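Local coordinates for maleylacetoacetate isomerase (Anaeromyxobacter dehalogenans, PDB 4IGJ), which probably isomerises maleylacetoacetate with glutathione as cofactor, as a zeta-class member of the glutathione transferase superfamily, at residues A[27-32]-A[38-43]; A[175-180]-A[214-219]; A[193-198]-A[226-231]. All coordinates share one frame; numbering follows the deposited sequence.

Overall arrangement
Contact 1 lies in the N-terminal thioredoxin-like domain and ties strand 24-29 to helix 34-45; contacts 2 and 3 belong to the helical C-terminal domain. Contacts 1 and 3 have centres about 11 Å apart and touch: R40 NE bonds to A226 O and R32 NE to Y195 OH. Contact 2 is about 19 Å from contact 1, centre to centre, and meets contact 3 where D214 packs on L194 and forms a salt bridge, of doubtful length, with R198. R38, which binds glutathione, a ligand absent from this chain, belongs to 38-43 but does not touch 27-32; its side chain is about 10 Å from that of Y195 and about 12 Å from that of C217.

Contact 1 of 3, residues A[27-32]-A[38-43]; sequences LYSYWR and RVRLGL
R40 reaches back from helix 38-43 along the end of strand 27-29 and bonds to three successive residues, S29, Y30 and W31. From CB its chain leaves with CG beside the backbone N (chi1 -63°). R40 CG lies 3.6 Å from L27 CD2, the two side chains crossing at about a right angle. R40 CD passes S29 OG at 4.0 Å, and the chain then bends at chi3, which swings the guanidinium toward the loop beyond the strand. R40 NH1 takes two acceptors near the guanidinium plane: S29 OG at 2.8 Å, and the carbonyl Y30 O at 3.3 Å, above whose plane the nitrogen sits. R40 NH2 bonds to W31 O at 3.1 Å, this acceptor being tilted from the guanidinium plane. None of the three bonds is straight, but together with the bond from NE to A226 O they fix the rotation of a buried charged group. Beside this polar end the contact is apolar: L27 CD1 meets V39 CG1 at 3.8 Å and L27 CD2 meets L43 CD1 at 4.1 Å. L27 thus rests one branch on each of two helix residues a turn apart. Strand 24-29, hydrogen-bonded to strand 51-54, and helix 34-45 are the first two elements of a beta-alpha-beta unit, as expected of the thioredoxin-like N-terminal domain of a glutathione transferase; helix 221-226 packs on L41 of the same helix.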
loop_
_atom_site.group_PDB
_atom_site.type_symbol
_atom_site.label_atom_id
_atom_site.label_comp_id
_atom_site.label_asym_id
_atom_site.label_seq_id
_atom_site.Cartn_x
_atom_site.Cartn_y
_atom_site.Cartn_z
ATOM N N LEU A 27 -2.742 -20.675 -4.053
ATOM C CA LEU A 27 -2.416 -19.328 -4.502
ATOM C C LEU A 27 -2.700 -19.138 -5.979
ATOM O O LEU A 27 -2.127 -19.840 -6.817
ATOM C CB LEU A 27 -0.944 -19.026 -4.237
ATOM C CG LEU A 27 -0.521 -17.616 -4.642
ATOM C CD1 LEU A 27 -1.202 -16.570 -3.756
ATOM C CD2 LEU A 27 0.985 -17.489 -4.603
ATOM N N TYR A 28 -3.574 -18.186 -6.289
ATOM C CA TYR A 28 -3.792 -17.757 -7.671
ATOM C C TYR A 28 -2.677 -16.790 -8.041
ATOM O O TYR A 28 -2.588 -15.689 -7.488
ATOM C CB TYR A 28 -5.161 -17.090 -7.809
ATOM C CG TYR A 28 -6.306 -18.063 -7.685
ATOM C CD1 TYR A 28 -6.946 -18.552 -8.816
ATOM C CD2 TYR A 28 -6.737 -18.513 -6.440
ATOM C CE1 TYR A 28 -7.989 -19.451 -8.714
ATOM C CE2 TYR A 28 -7.785 -19.416 -6.330
ATOM C CZ TYR A 28 -8.406 -19.877 -7.473
ATOM O OH TYR A 28 -9.448 -20.776 -7.371
ATOM N N SER A 29 -1.819 -17.213 -8.966
ATOM C CA SER A 29 -0.569 -16.523 -9.248
ATOM C C SER A 29 -0.319 -16.495 -10.747
ATOM O O SER A 29 -0.757 -17.392 -11.476
ATOM C CB SER A 29 0.590 -17.248 -8.555
ATOM O OG SER A 29 1.857 -16.720 -8.908
ATOM N N TYR A 30 0.372 -15.448 -11.189
ATOM C CA TYR A 30 0.947 -15.366 -12.532
ATOM C C TYR A 30 2.453 -15.302 -12.325
ATOM O O TYR A 30 2.925 -14.604 -11.421
ATOM C CB TYR A 30 0.432 -14.099 -13.222
ATOM C CG TYR A 30 1.023 -13.789 -14.586
ATOM C CD1 TYR A 30 0.831 -14.643 -15.664
ATOM C CD2 TYR A 30 1.729 -12.614 -14.795
ATOM C CE1 TYR A 30 1.363 -14.348 -16.906
ATOM C CE2 TYR A 30 2.260 -12.306 -16.029
ATOM C CZ TYR A 30 2.071 -13.176 -17.079
ATOM O OH TYR A 30 2.605 -12.860 -18.308
ATOM N N TRP A 31 3.224 -16.020 -13.146
ATOM C CA TRP A 31 4.657 -16.178 -12.882
ATOM C C TRP A 31 5.361 -14.835 -12.716
ATOM O O TRP A 31 6.222 -14.681 -11.843
ATOM C CB TRP A 31 5.334 -17.018 -13.986
ATOM C CG TRP A 31 5.372 -16.322 -15.317
ATOM C CD1 TRP A 31 4.335 -16.158 -16.182
ATOM C CD2 TRP A 31 6.508 -15.689 -15.921
ATOM N NE1 TRP A 31 4.752 -15.462 -17.298
ATOM C CE2 TRP A 31 6.078 -15.149 -17.154
ATOM C CE3 TRP A 31 7.842 -15.521 -15.540
ATOM C CZ2 TRP A 31 6.938 -14.460 -18.014
ATOM C CZ3 TRP A 31 8.698 -14.844 -16.394
ATOM C CH2 TRP A 31 8.240 -14.318 -17.618
ATOM N N ARG A 32 4.959 -13.848 -13.508
ATOM C CA ARG A 32 5.679 -12.581 -13.525
ATOM C C ARG A 32 5.048 -11.468 -12.690
ATOM O O ARG A 32 5.580 -10.356 -12.637
ATOM C CB ARG A 32 5.869 -12.101 -14.958
ATOM C CG ARG A 32 7.184 -11.396 -15.160
ATOM C CD ARG A 32 7.342 -10.962 -16.595
ATOM N NE ARG A 32 8.744 -10.934 -16.984
ATOM C CZ ARG A 32 9.159 -10.721 -18.226
ATOM N NH1 ARG A 32 10.455 -10.712 -18.505
ATOM N NH2 ARG A 32 8.271 -10.517 -19.186
ATOM N N ARG A 38 5.374 -11.336 -4.084
ATOM C CA ARG A 38 5.462 -10.965 -2.670
ATOM C C ARG A 38 4.839 -12.035 -1.799
ATOM O O ARG A 38 5.400 -12.405 -0.760
ATOM C CB ARG A 38 4.746 -9.644 -2.391
ATOM C CG ARG A 38 5.237 -8.461 -3.226
ATOM C CD ARG A 38 4.141 -7.429 -3.285
ATOM N NE ARG A 38 4.484 -6.260 -4.082
ATOM C CZ ARG A 38 3.615 -5.295 -4.370
ATOM N NH1 ARG A 38 2.361 -5.381 -3.948
ATOM N NH2 ARG A 38 3.998 -4.252 -5.108
ATOM N N VAL A 39 3.677 -12.528 -2.218
ATOM C CA VAL A 39 2.978 -13.554 -1.457
ATOM C C VAL A 39 3.718 -14.893 -1.507
ATOM O O VAL A 39 3.846 -15.571 -0.481
ATOM C CB VAL A 39 1.501 -13.662 -1.869
ATOM C CG1 VAL A 39 0.796 -14.759 -1.080
ATOM C CG2 VAL A 39 0.809 -12.313 -1.632
ATOM N N ARG A 40 4.253 -15.245 -2.673
ATOM C CA ARG A 40 5.071 -16.451 -2.794
ATOM C C ARG A 40 6.260 -16.397 -1.840
ATOM O O ARG A 40 6.637 -17.411 -1.254
ATOM C CB ARG A 40 5.558 -16.642 -4.234
ATOM C CG ARG A 40 4.437 -16.847 -5.223
ATOM C CD ARG A 40 4.947 -17.456 -6.528
ATOM N NE ARG A 40 5.952 -16.633 -7.201
ATOM C CZ ARG A 40 5.709 -15.828 -8.234
ATOM N NH1 ARG A 40 4.477 -15.698 -8.726
ATOM N NH2 ARG A 40 6.711 -15.143 -8.773
ATOM N N LEU A 41 6.850 -15.216 -1.679
ATOM C CA LEU A 41 7.949 -15.046 -0.738
ATOM C C LEU A 41 7.504 -15.238 0.709
ATOM O O LEU A 41 8.182 -15.915 1.482
ATOM C CB LEU A 41 8.617 -13.685 -0.932
ATOM C CG LEU A 41 9.519 -13.654 -2.166
ATOM C CD1 LEU A 41 9.935 -12.219 -2.441
ATOM C CD2 LEU A 41 10.734 -14.533 -1.933
ATOM N N GLY A 42 6.355 -14.673 1.073
ATOM C CA GLY A 42 5.848 -14.850 2.421
ATOM C C GLY A 42 5.601 -16.318 2.720
ATOM O O GLY A 42 5.951 -16.794 3.798
ATOM N N LEU A 43 5.002 -17.028 1.766
ATOM C CA LEU A 43 4.719 -18.455 1.931
ATOM C C LEU A 43 6.010 -19.264 2.067
ATOM O O LEU A 43 6.134 -20.125 2.954
ATOM C CB LEU A 43 3.892 -18.954 0.753
ATOM C CG LEU A 43 2.484 -18.366 0.706
ATOM C CD1 LEU A 43 1.878 -18.505 -0.690
ATOM C CD2 LEU A 43 1.584 -19.010 1.759
#

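Contact 2 of 3, residues A[175-180]-A[214-219]; sequences GRFSHG and DEACAA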
loop_
_atom_site.group_PDB
_atom_site.type_symbol
_atom_site.label_atom_id
_atom_site.label_comp_id
_atom_site.label_asym_id
_atom_site.label_seq_id
_atom_site.Cartn_x
_atom_site.Cartn_y
_atom_site.Cartn_z
ATOM N N GLY A 175 20.744 -4.292 8.148
ATOM C CA GLY A 175 21.951 -5.058 8.368
ATOM C C GLY A 175 22.261 -5.686 7.029
ATOM O O GLY A 175 22.492 -4.975 6.045
ATOM N N ARG A 176 22.232 -7.012 6.980
ATOM C CA ARG A 176 22.387 -7.734 5.726
ATOM C C ARG A 176 21.121 -7.605 4.874
ATOM O O ARG A 176 21.179 -7.724 3.651
ATOM C CB ARG A 176 22.708 -9.204 6.008
ATOM C CG ARG A 176 22.832 -10.106 4.779
ATOM C CD ARG A 176 23.627 -11.360 5.122
ATOM N NE ARG A 176 23.597 -12.382 4.080
ATOM C CZ ARG A 176 24.358 -12.368 2.990
ATOM N NH1 ARG A 176 25.204 -11.369 2.773
ATOM N NH2 ARG A 176 24.267 -13.352 2.107
ATOM N N PHE A 177 19.987 -7.336 5.522
ATOM C CA PHE A 177 18.702 -7.265 4.817
ATOM C C PHE A 177 18.060 -5.892 4.996
ATOM O O PHE A 177 18.682 -4.999 5.555
ATOM C CB PHE A 177 17.772 -8.386 5.289
ATOM C CG PHE A 177 18.280 -9.755 4.965
ATOM C CD1 PHE A 177 17.967 -10.354 3.758
ATOM C CD2 PHE A 177 19.094 -10.440 5.853
ATOM C CE1 PHE A 177 18.448 -11.619 3.445
ATOM C CE2 PHE A 177 19.572 -11.714 5.548
ATOM C CZ PHE A 177 19.256 -12.297 4.342
ATOM N N SER A 178 16.838 -5.708 4.503
ATOM C CA SER A 178 16.199 -4.394 4.580
ATOM C C SER A 178 16.058 -3.894 6.014
ATOM O O SER A 178 16.221 -2.699 6.279
ATOM C CB SER A 178 14.829 -4.401 3.904
ATOM O OG SER A 178 14.920 -4.663 2.511
ATOM N N HIS A 179 15.747 -4.810 6.927
ATOM C CA HIS A 179 15.628 -4.477 8.343
ATOM C C HIS A 179 16.370 -5.511 9.157
ATOM O O HIS A 179 15.933 -6.655 9.279
ATOM C CB HIS A 179 14.162 -4.440 8.782
ATOM C CG HIS A 179 13.971 -4.016 10.207
ATOM N ND1 HIS A 179 13.977 -2.699 10.600
ATOM C CD2 HIS A 179 13.772 -4.745 11.331
ATOM C CE1 HIS A 179 13.788 -2.627 11.906
ATOM N NE2 HIS A 179 13.655 -3.859 12.372
ATOM N N GLY A 180 17.503 -5.102 9.711
ATOM C CA GLY A 180 18.316 -6.003 10.500
ATOM C C GLY A 180 18.962 -7.100 9.679
ATOM O O GLY A 180 19.262 -6.922 8.495
ATOM N N ASP A 214 19.446 -7.308 -2.153
ATOM C CA ASP A 214 18.979 -8.196 -3.210
ATOM C C ASP A 214 19.894 -9.420 -3.343
ATOM O O ASP A 214 19.421 -10.545 -3.485
ATOM C CB ASP A 214 18.929 -7.432 -4.535
ATOM C CG ASP A 214 18.112 -8.137 -5.606
ATOM O OD1 ASP A 214 17.017 -8.665 -5.306
ATOM O OD2 ASP A 214 18.554 -8.136 -6.772
ATOM N N GLU A 215 21.205 -9.191 -3.280
ATOM C CA GLU A 215 22.168 -10.285 -3.389
ATOM C C GLU A 215 22.056 -11.251 -2.211
ATOM O O GLU A 215 22.101 -12.466 -2.391
ATOM C CB GLU A 215 23.589 -9.734 -3.499
ATOM N N ALA A 216 21.900 -10.702 -1.008
ATOM C CA ALA A 216 21.736 -11.512 0.188
ATOM C C ALA A 216 20.478 -12.363 0.121
ATOM O O ALA A 216 20.478 -13.521 0.539
ATOM C CB ALA A 216 21.707 -10.627 1.422
ATOM N N CYS A 217 19.398 -11.786 -0.400
ATOM C CA CYS A 217 18.148 -12.522 -0.510
ATOM C C CYS A 217 18.250 -13.627 -1.556
ATOM O O CYS A 217 17.744 -14.725 -1.367
ATOM C CB CYS A 217 17.002 -11.571 -0.879
ATOM S SG CYS A 217 16.481 -10.459 0.439
ATOM N N ALA A 218 18.906 -13.320 -2.668
ATOM C CA ALA A 218 18.950 -14.238 -3.802
ATOM C C ALA A 218 19.654 -15.554 -3.462
ATOM O O ALA A 218 19.390 -16.584 -4.080
ATOM C CB ALA A 218 19.593 -13.565 -5.007
ATOM N N ALA A 219 20.538 -15.524 -2.469
ATOM C CA ALA A 219 21.276 -16.726 -2.090
ATOM C C ALA A 219 20.461 -17.661 -1.198
ATOM O O ALA A 219 20.906 -18.767 -0.874
ATOM C CB ALA A 219 22.579 -16.351 -1.410
#
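A216 points its CB at the loop 175-180, where R176 and F177 close over it from two directions. The guanidinium of R176 lies flat on the methyl, with A216 CB over its centre and R176 CZ 3.5 Å from that carbon; R176 CG touches A216 CB at 3.6 Å. The arginine reaches this position because its chain runs extended from CG to NE, with CG anti to the backbone N (chi1 177°). The F177 ring meets A216 CB obliquely, through CE1 at 4.0 Å. On the next helix residue, C217 SG comes to the ring edge almost in its plane, 3.6 Å from F177 CD1, a sulfur-aromatic contact with the sulfur 88° off the ring normal.

The second shell shapes the loop. F177 N bonds to G180 O at 3.1 Å, drawing the two ends of the loop together, and R176 N is held by D181. F177 also packs on P183, D187 and L220, while S178 bonds to D187, so the loop is anchored to the start of helix 185-199 as well as to helix 208-218.

Across the two segments dispersion and close fit dominate; the sulfur lies at the C-H rim of the phenyl ring, whose partial positive charge is likely to suit it. R176 contributes chiefly the flat surface and aliphatic part of its side chain. A loop between helices 150-171 and 185-199 thus packs on helix 208-218, with an apolar centre covered by an exposed arginine.

Contact 3 of 3, residues A[193-198]-A[226-231]; sequences QLYNAR and AHPDRQ. With SO4 (sulfate ion), chain C.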
loop_
_atom_site.group_PDB
_atom_site.type_symbol
_atom_site.label_atom_id
_atom_site.label_comp_id
_atom_site.label_asym_id
_atom_site.label_seq_id
_atom_site.Cartn_x
_atom_site.Cartn_y
_atom_site.Cartn_z
ATOM N N GLN A 193 10.418 -5.683 -6.838
ATOM C CA GLN A 193 10.476 -4.352 -7.423
ATOM C C GLN A 193 11.793 -4.137 -8.163
ATOM O O GLN A 193 11.816 -3.497 -9.218
ATOM C CB GLN A 193 10.262 -3.271 -6.356
ATOM C CG GLN A 193 10.101 -1.866 -6.940
ATOM C CD GLN A 193 8.908 -1.776 -7.859
ATOM O OE1 GLN A 193 7.767 -1.755 -7.401
ATOM N NE2 GLN A 193 9.153 -1.745 -9.170
ATOM N N LEU A 194 12.882 -4.683 -7.625
ATOM C CA LEU A 194 14.184 -4.583 -8.298
ATOM C C LEU A 194 14.187 -5.385 -9.596
ATOM O O LEU A 194 14.775 -4.952 -10.586
ATOM C CB LEU A 194 15.315 -5.047 -7.382
ATOM C CG LEU A 194 15.616 -4.157 -6.186
ATOM C CD1 LEU A 194 16.619 -4.843 -5.282
ATOM C CD2 LEU A 194 16.136 -2.798 -6.641
ATOM N N TYR A 195 13.514 -6.530 -9.609
ATOM C CA TYR A 195 13.358 -7.296 -10.840
ATOM C C TYR A 195 12.621 -6.453 -11.888
ATOM O O TYR A 195 12.996 -6.439 -13.064
ATOM C CB TYR A 195 12.609 -8.593 -10.538
ATOM C CG TYR A 195 12.160 -9.432 -11.728
ATOM C CD1 TYR A 195 12.857 -10.573 -12.104
ATOM C CD2 TYR A 195 10.997 -9.121 -12.424
ATOM C CE1 TYR A 195 12.414 -11.353 -13.174
ATOM C CE2 TYR A 195 10.562 -9.885 -13.486
ATOM C CZ TYR A 195 11.269 -10.999 -13.853
ATOM O OH TYR A 195 10.811 -11.762 -14.914
ATOM N N ASN A 196 11.582 -5.734 -11.478
ATOM C CA ASN A 196 10.861 -4.892 -12.428
ATOM C C ASN A 196 11.714 -3.723 -12.914
ATOM O O ASN A 196 11.646 -3.355 -14.089
ATOM C CB ASN A 196 9.530 -4.415 -11.831
ATOM C CG ASN A 196 8.454 -5.485 -11.868
ATOM O OD1 ASN A 196 8.709 -6.629 -12.232
ATOM N ND2 ASN A 196 7.242 -5.115 -11.467
ATOM N N ALA A 197 12.528 -3.161 -12.026
ATOM C CA ALA A 197 13.469 -2.105 -12.390
ATOM C C ALA A 197 14.375 -2.582 -13.518
ATOM O O ALA A 197 14.572 -1.869 -14.505
ATOM C CB ALA A 197 14.303 -1.683 -11.196
ATOM N N ARG A 198 14.908 -3.793 -13.377
ATOM C CA ARG A 198 15.788 -4.358 -14.401
ATOM C C ARG A 198 15.036 -4.566 -15.708
ATOM O O ARG A 198 15.535 -4.220 -16.776
ATOM C CB ARG A 198 16.424 -5.665 -13.912
ATOM C CG ARG A 198 17.411 -5.465 -12.776
ATOM C CD ARG A 198 18.069 -6.760 -12.344
ATOM N NE ARG A 198 18.721 -6.606 -11.047
ATOM C CZ ARG A 198 18.206 -7.037 -9.898
ATOM N NH1 ARG A 198 17.046 -7.675 -9.891
ATOM N NH2 ARG A 198 18.865 -6.845 -8.761
ATOM N N ALA A 226 10.658 -18.767 -4.999
ATOM C CA ALA A 226 9.542 -17.869 -5.297
ATOM C C ALA A 226 9.736 -17.045 -6.574
ATOM O O ALA A 226 8.811 -16.373 -7.034
ATOM C CB ALA A 226 9.293 -16.938 -4.103
ATOM N N HIS A 227 10.947 -17.094 -7.121
ATOM C CA HIS A 227 11.305 -16.344 -8.319
ATOM C C HIS A 227 10.426 -16.726 -9.506
ATOM O O HIS A 227 10.061 -17.890 -9.665
ATOM C CB HIS A 227 12.764 -16.616 -8.659
ATOM C CG HIS A 227 13.336 -15.669 -9.661
ATOM N ND1 HIS A 227 13.127 -15.802 -11.016
ATOM C CD2 HIS A 227 14.118 -14.576 -9.498
ATOM C CE1 HIS A 227 13.758 -14.826 -11.649
ATOM N NE2 HIS A 227 14.360 -14.067 -10.752
ATOM N N PRO A 228 10.088 -15.747 -10.356
ATOM C CA PRO A 228 9.263 -16.029 -11.537
ATOM C C PRO A 228 9.762 -17.214 -12.350
ATOM O O PRO A 228 8.937 -17.999 -12.817
ATOM C CB PRO A 228 9.383 -14.740 -12.356
ATOM C CG PRO A 228 9.519 -13.673 -11.293
ATOM C CD PRO A 228 10.349 -14.303 -10.196
ATOM N N ASP A 229 11.075 -17.362 -12.498
ATOM C CA ASP A 229 11.597 -18.390 -13.395
ATOM C C ASP A 229 11.312 -19.808 -12.916
ATOM O O ASP A 229 11.379 -20.756 -13.702
ATOM C CB ASP A 229 13.102 -18.219 -13.586
ATOM C CG ASP A 229 13.455 -16.966 -14.342
ATOM O OD1 ASP A 229 12.550 -16.342 -14.927
ATOM O OD2 ASP A 229 14.651 -16.601 -14.332
ATOM N N ARG A 230 11.023 -19.966 -11.631
ATOM C CA ARG A 230 10.769 -21.296 -11.080
ATOM C C ARG A 230 9.285 -21.629 -10.978
ATOM O O ARG A 230 8.920 -22.688 -10.477
ATOM C CB ARG A 230 11.408 -21.434 -9.699
ATOM C CG ARG A 230 12.899 -21.194 -9.694
ATOM C CD ARG A 230 13.684 -22.308 -10.371
ATOM N NE ARG A 230 13.740 -23.537 -9.579
ATOM C CZ ARG A 230 14.423 -23.679 -8.443
ATOM N NH1 ARG A 230 15.099 -22.661 -7.925
ATOM N NH2 ARG A 230 14.414 -24.844 -7.811
ATOM N N GLN A 231 8.415 -20.743 -11.452
ATOM C CA GLN A 231 6.982 -20.972 -11.290
ATOM C C GLN A 231 6.459 -21.908 -12.378
ATOM O O GLN A 231 7.015 -21.940 -13.477
ATOM C CB GLN A 231 6.212 -19.646 -11.299
ATOM C CG GLN A 231 6.633 -18.685 -10.184
ATOM C CD GLN A 231 6.836 -19.394 -8.865
ATOM O OE1 GLN A 231 5.918 -20.013 -8.330
ATOM N NE2 GLN A 231 8.047 -19.316 -8.337
HETATM S S SO4 C . 3.785 -5.912 -12.178
HETATM O O1 SO4 C . 4.686 -5.488 -13.234
HETATM O O2 SO4 C . 4.033 -5.105 -10.988
HETATM O O3 SO4 C . 4.033 -7.318 -11.907
HETATM O O4 SO4 C . 2.411 -5.754 -12.624
HETATM O O HOH W 1 12.191 -14.084 -15.687
#
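The Y195 ring carries P228 on one face and presents an edge to H227; N196 OD1 and a water also lie at its edge, in the ring plane. P228 CG stands 4.0 Å above the tyrosine plane, offset toward the rim, with Y195 CZ its nearest ring atom. Against the imidazole, Y195 forms an offset edge-to-face pair, ring centroids 5.7 Å apart and planes at 80°; Y195 CE1 is 4.0 Å from H227 CE1. A chi1 of 171° turns Y195 CG from the backbone N and carries the ring toward the loop. H227 is itself flanked: P228 CD lies over one of its faces, and at its edge D229 N donates to H227 ND1 at 3.0 Å, a nearly straight bond (172°) that fixes the ring's rotation. With an alanine here, D229 N would probably lose its acceptor and a gap would open beside the Y195 edge.

The backbone around the imidazole is also tied down. H227 O accepts from Q231 NE2 at 2.8 Å and from R230 N, the two donors arriving from opposite faces of its carbonyl plane; Q231 NE2 also bonds to A225 O. W37 of helix 34-45 meets both Y195 and H227 edge-to-face, and P228 rests on it too.

At the polar end, Y195 OH bonds to R32 and lies 2.8 Å from the oxygen of the water, which is doubtfully close to D229 OD1; that carboxylate pairs with R240. The next helix residue, N196, turns its amide elsewhere: ND2 bonds to Q135 OE1 and weakly to a sulfate, probably from the crystallisation liquor, that S34, Q132 and Q135 also hold. The chemistry is therefore divided: ring and proline surfaces supply the direct contact, while an arginine, and perhaps a water, meets the phenol's polar needs.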